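Local coordinates for peptide ABC transporter, peptide-binding protein (Thermus thermophilus, PDB 2D5W) that binds oligopeptides, here crystallised with a pentapeptide, and probably delivers them to an ABC transporter for uptake into the cell, at residues L275-P283 with A343-V351. Numbering follows the deposited sequence.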
ATOM      1  N   LEU A 275      -7.347   6.334 -12.877  1.00  8.29           N
ATOM      2  CA  LEU A 275      -6.670   6.880 -14.047  1.00  9.26           C
ATOM      3  C   LEU A 275      -5.242   7.284 -13.734  1.00  9.34           C
ATOM      4  O   LEU A 275      -4.913   7.614 -12.596  1.00 10.04           O
ATOM      5  CB  LEU A 275      -7.427   8.108 -14.556  1.00 10.65           C
ATOM      6  CG  LEU A 275      -8.920   7.934 -14.835  1.00 10.25           C
ATOM      7  CD1 LEU A 275      -9.526   9.279 -15.229  1.00 11.91           C
ATOM      8  CD2 LEU A 275      -9.122   6.904 -15.934  1.00 10.96           C
ATOM      9  N   THR A 276      -4.391   7.270 -14.752  1.00  9.15           N
ATOM     10  CA  THR A 276      -3.011   7.671 -14.551  1.00 10.24           C
ATOM     11  C   THR A 276      -2.874   9.164 -14.862  1.00  9.71           C
ATOM     12  O   THR A 276      -3.766   9.770 -15.457  1.00  9.24           O
ATOM     13  CB  THR A 276      -2.049   6.805 -15.397  1.00  9.87           C
ATOM     14  OG1 THR A 276      -2.447   6.823 -16.771  1.00 10.43           O
ATOM     15  CG2 THR A 276      -2.081   5.364 -14.900  1.00 11.62           C
ATOM     16  N   PHE A 277      -1.765   9.753 -14.436  1.00 10.31           N
ATOM     17  CA  PHE A 277      -1.511  11.184 -14.597  1.00  9.79           C
ATOM     18  C   PHE A 277      -1.781  11.734 -15.996  1.00  9.92           C
ATOM     19  O   PHE A 277      -2.461  12.754 -16.156  1.00 10.12           O
ATOM     20  CB  PHE A 277      -0.066  11.477 -14.193  1.00 10.13           C
ATOM     21  CG  PHE A 277       0.237  12.935 -13.995  1.00 10.04           C
ATOM     22  CD1 PHE A 277       0.040  13.541 -12.758  1.00 11.33           C
ATOM     23  CD2 PHE A 277       0.742  13.698 -15.040  1.00 11.16           C
ATOM     24  CE1 PHE A 277       0.348  14.887 -12.565  1.00 11.95           C
ATOM     25  CE2 PHE A 277       1.053  15.045 -14.856  1.00 11.24           C
ATOM     26  CZ  PHE A 277       0.856  15.639 -13.616  1.00 12.09           C
ATOM     27  N   ASP A 278      -1.238  11.062 -17.004  1.00  9.67           N
ATOM     28  CA  ASP A 278      -1.409  11.469 -18.392  1.00 10.50           C
ATOM     29  C   ASP A 278      -2.879  11.492 -18.803  1.00 10.24           C
ATOM     30  O   ASP A 278      -3.312  12.363 -19.559  1.00 10.34           O
ATOM     31  CB  ASP A 278      -0.627  10.526 -19.312  1.00  9.72           C
ATOM     32  CG  ASP A 278      -0.978   9.062 -19.091  1.00 10.63           C
ATOM     33  OD1 ASP A 278      -1.379   8.390 -20.066  1.00 11.57           O
ATOM     34  OD2 ASP A 278      -0.849   8.581 -17.945  1.00 11.35           O
ATOM     35  N   GLN A 279      -3.657  10.540 -18.305  1.00  9.93           N
ATOM     36  CA  GLN A 279      -5.069  10.490 -18.658  1.00  9.85           C
ATOM     37  C   GLN A 279      -5.834  11.655 -18.045  1.00 10.14           C
ATOM     38  O   GLN A 279      -6.750  12.202 -18.664  1.00 10.95           O
ATOM     39  CB  GLN A 279      -5.679   9.167 -18.201  1.00  9.41           C
ATOM     40  CG  GLN A 279      -5.036   7.953 -18.841  1.00 10.94           C
ATOM     41  CD  GLN A 279      -5.672   6.664 -18.381  1.00 11.22           C
ATOM     42  OE1 GLN A 279      -5.708   6.367 -17.185  1.00 11.64           O
ATOM     43  NE2 GLN A 279      -6.188   5.892 -19.326  1.00 15.25           N
ATOM     44  N   GLY A 280      -5.442  12.043 -16.837  1.00 10.08           N
ATOM     45  CA  GLY A 280      -6.104  13.141 -16.157  1.00 11.30           C
ATOM     46  C   GLY A 280      -5.967  14.463 -16.884  1.00 12.26           C
ATOM     47  O   GLY A 280      -6.785  15.364 -16.698  1.00 12.99           O
ATOM     48  N   ARG A 281      -4.934  14.595 -17.710  1.00 11.76           N
ATOM     49  CA  ARG A 281      -4.734  15.833 -18.453  1.00 12.42           C
ATOM     50  C   ARG A 281      -4.922  15.649 -19.957  1.00 11.78           C
ATOM     51  O   ARG A 281      -4.558  16.523 -20.745  1.00 13.26           O
ATOM     52  CB  ARG A 281      -3.347  16.419 -18.145  1.00 15.04           C
ATOM     53  CG  ARG A 281      -2.166  15.513 -18.451  1.00 15.29           C
ATOM     54  CD  ARG A 281      -0.958  15.886 -17.582  1.00 16.05           C
ATOM     55  NE  ARG A 281      -0.457  17.237 -17.829  1.00 16.28           N
ATOM     56  CZ  ARG A 281       0.384  17.562 -18.808  1.00 16.90           C
ATOM     57  NH1 ARG A 281       0.782  18.820 -18.957  1.00 18.43           N
ATOM     58  NH2 ARG A 281       0.842  16.626 -19.630  1.00 18.45           N
ATOM     59  N   SER A 282      -5.504  14.520 -20.355  1.00 11.82           N
ATOM     60  CA  SER A 282      -5.743  14.252 -21.770  1.00 12.37           C
ATOM     61  C   SER A 282      -6.875  15.149 -22.265  1.00 13.05           C
ATOM     62  O   SER A 282      -7.821  15.434 -21.531  1.00 13.11           O
ATOM     63  CB  SER A 282      -6.106  12.776 -21.989  1.00 12.58           C
ATOM     64  OG  SER A 282      -7.374  12.453 -21.443  1.00 13.85           O
ATOM     65  N   PRO A 283      -6.798  15.602 -23.523  1.00 13.60           N
ATOM     66  CA  PRO A 283      -7.844  16.472 -24.069  1.00 13.70           C
ATOM     67  C   PRO A 283      -9.249  15.875 -24.098  1.00 12.98           C
ATOM     68  O   PRO A 283     -10.229  16.593 -23.896  1.00 13.85           O
ATOM     69  CB  PRO A 283      -7.319  16.812 -25.465  1.00 15.44           C
ATOM     70  CG  PRO A 283      -6.492  15.617 -25.818  1.00 16.16           C
ATOM     71  CD  PRO A 283      -5.760  15.331 -24.532  1.00 14.98           C
ATOM     72  N   ALA A 343       8.145  13.021 -22.091  1.00 11.39           N
ATOM     73  CA  ALA A 343       7.188  12.677 -23.136  1.00 11.33           C
ATOM     74  C   ALA A 343       5.809  12.289 -22.610  1.00 11.39           C
ATOM     75  O   ALA A 343       4.790  12.708 -23.154  1.00 11.76           O
ATOM     76  CB  ALA A 343       7.745  11.545 -23.992  1.00 13.15           C
ATOM     77  N   PHE A 344       5.782  11.494 -21.546  1.00 10.32           N
ATOM     78  CA  PHE A 344       4.531  11.006 -20.972  1.00 10.58           C
ATOM     79  C   PHE A 344       3.786  11.974 -20.061  1.00 10.21           C
ATOM     80  O   PHE A 344       2.555  12.021 -20.080  1.00 10.21           O
ATOM     81  CB  PHE A 344       4.791   9.730 -20.159  1.00 10.44           C
ATOM     82  CG  PHE A 344       5.024   8.489 -20.985  1.00  9.61           C
ATOM     83  CD1 PHE A 344       5.614   8.549 -22.244  1.00 11.41           C
ATOM     84  CD2 PHE A 344       4.692   7.240 -20.463  1.00 10.69           C
ATOM     85  CE1 PHE A 344       5.868   7.378 -22.970  1.00 12.25           C
ATOM     86  CE2 PHE A 344       4.942   6.069 -21.179  1.00 12.31           C
ATOM     87  CZ  PHE A 344       5.531   6.139 -22.435  1.00 11.81           C
ATOM     88  N   PHE A 345       4.525  12.738 -19.261  1.00 10.27           N
ATOM     89  CA  PHE A 345       3.906  13.632 -18.285  1.00 10.83           C
ATOM     90  C   PHE A 345       4.378  15.080 -18.327  1.00 11.69           C
ATOM     91  O   PHE A 345       4.078  15.843 -17.407  1.00 11.43           O
ATOM     92  CB  PHE A 345       4.179  13.101 -16.871  1.00 10.80           C
ATOM     93  CG  PHE A 345       4.009  11.608 -16.723  1.00  9.60           C
ATOM     94  CD1 PHE A 345       5.068  10.809 -16.289  1.00 10.28           C
ATOM     95  CD2 PHE A 345       2.783  11.003 -16.982  1.00  9.98           C
ATOM     96  CE1 PHE A 345       4.904   9.433 -16.112  1.00  9.94           C
ATOM     97  CE2 PHE A 345       2.610   9.630 -16.808  1.00  9.05           C
ATOM     98  CZ  PHE A 345       3.673   8.844 -16.373  1.00  9.86           C
ATOM     99  N   ASP A 346       5.104  15.459 -19.374  1.00 12.12           N
ATOM    100  CA  ASP A 346       5.648  16.811 -19.479  1.00 13.19           C
ATOM    101  C   ASP A 346       6.500  17.121 -18.249  1.00 13.31           C
ATOM    102  O   ASP A 346       6.589  18.269 -17.808  1.00 14.68           O
ATOM    103  CB  ASP A 346       4.533  17.852 -19.621  1.00 14.95           C
ATOM    104  CG  ASP A 346       3.922  17.863 -21.007  1.00 16.88           C
ATOM    105  OD1 ASP A 346       4.686  17.786 -21.992  1.00 17.92           O
ATOM    106  OD2 ASP A 346       2.681  17.960 -21.111  1.00 20.35           O
ATOM    107  N   GLY A 347       7.116  16.074 -17.702  1.00 13.08           N
ATOM    108  CA  GLY A 347       7.977  16.207 -16.537  1.00 13.00           C
ATOM    109  C   GLY A 347       7.296  16.525 -15.220  1.00 13.17           C
ATOM    110  O   GLY A 347       7.971  16.695 -14.202  1.00 13.95           O
ATOM    111  N   LEU A 348       5.968  16.585 -15.219  1.00 13.22           N
ATOM    112  CA  LEU A 348       5.228  16.921 -14.007  1.00 13.13           C
ATOM    113  C   LEU A 348       5.287  15.855 -12.910  1.00 12.63           C
ATOM    114  O   LEU A 348       5.009  16.141 -11.745  1.00 14.16           O
ATOM    115  CB  LEU A 348       3.791  17.293 -14.372  1.00 14.05           C
ATOM    116  CG  LEU A 348       3.744  18.551 -15.256  1.00 15.37           C
ATOM    117  CD1 LEU A 348       2.315  18.828 -15.694  1.00 16.17           C
ATOM    118  CD2 LEU A 348       4.314  19.744 -14.495  1.00 17.41           C
ATOM    119  N   GLN A 349       5.621  14.624 -13.288  1.00 11.15           N
ATOM    120  CA  GLN A 349       5.829  13.540 -12.324  1.00 10.57           C
ATOM    121  C   GLN A 349       7.319  13.324 -12.555  1.00 11.66           C
ATOM    122  O   GLN A 349       7.727  12.751 -13.566  1.00 12.96           O
ATOM    123  CB  GLN A 349       4.998  12.302 -12.670  1.00 10.52           C
ATOM    124  CG  GLN A 349       3.530  12.484 -12.289  1.00 10.21           C
ATOM    125  CD  GLN A 349       2.709  11.209 -12.348  1.00  9.34           C
ATOM    126  OE1 GLN A 349       1.858  10.970 -11.490  1.00  9.91           O
ATOM    127  NE2 GLN A 349       2.943  10.393 -13.372  1.00  9.27           N
ATOM    128  N   PRO A 350       8.154  13.810 -11.626  1.00 11.23           N
ATOM    129  CA  PRO A 350       9.612  13.710 -11.715  1.00 10.93           C
ATOM    130  C   PRO A 350      10.267  12.364 -11.511  1.00 11.10           C
ATOM    131  O   PRO A 350       9.779  11.523 -10.761  1.00  9.37           O
ATOM    132  CB  PRO A 350      10.076  14.712 -10.671  1.00 12.32           C
ATOM    133  CG  PRO A 350       9.076  14.488  -9.577  1.00 13.22           C
ATOM    134  CD  PRO A 350       7.758  14.414 -10.337  1.00 12.47           C
ATOM    135  N   VAL A 351      11.400  12.184 -12.181  1.00 10.40           N
ATOM    136  CA  VAL A 351      12.180  10.971 -12.044  1.00 10.12           C
ATOM    137  C   VAL A 351      12.575  10.868 -10.572  1.00  9.75           C
ATOM    138  O   VAL A 351      12.926  11.873  -9.941  1.00 10.48           O
ATOM    139  CB  VAL A 351      13.455  11.038 -12.913  1.00  9.71           C
ATOM    140  CG1 VAL A 351      14.344   9.838 -12.627  1.00 10.15           C
ATOM    141  CG2 VAL A 351      13.076  11.078 -14.386  1.00 10.50           C
TER
HETATM  142  O   HOH W   1       0.641   8.315 -13.518  1.00 11.33           O
HETATM  143  O   HOH W   2       0.415  13.869 -20.006  1.00 14.31           O
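The side-chain amide of Gln349 lies stacked against Phe277, the two planes 25° apart, and its CG sits over the ring face, 3.8 Å from the centroid of Phe277, a CH-pi contact. With CG anti to the backbone N (chi1 -166°), Phe277, on the short, weakly bonded helix about 277-280, reaches the type I' turn Phe345-Leu348 at the C-terminal end of the helix that begins at 337, where its CZ meets Leu348 CB at 3.5 Å. Phe345 stands nearly perpendicular to Phe277 (planes at 88°), with their CD2 atoms 3.9 Å apart. Gln349 NE2 lies over the centre of the Phe345 ring, while its OE1 bonds to Ala551 N on strand 544-557, and one water joins NE2 to Phe277 N. Arg281 meets Asp346 end-on: NH2 at 2.7 Å and NH1 at 3.0 Å both bond to OD2 of Asp346, in the guanidinium plane. A second water links Arg281 NH2 to Phe344 O. A methionine in place of Arg281 would probably leave the Asp346 carboxylate without its cation and this water without its donor. In this aromatic centre Ala551, water and both rings probably fix the Gln349 amide's rotation; the paired bonds to OD2 likely orient the guanidinium.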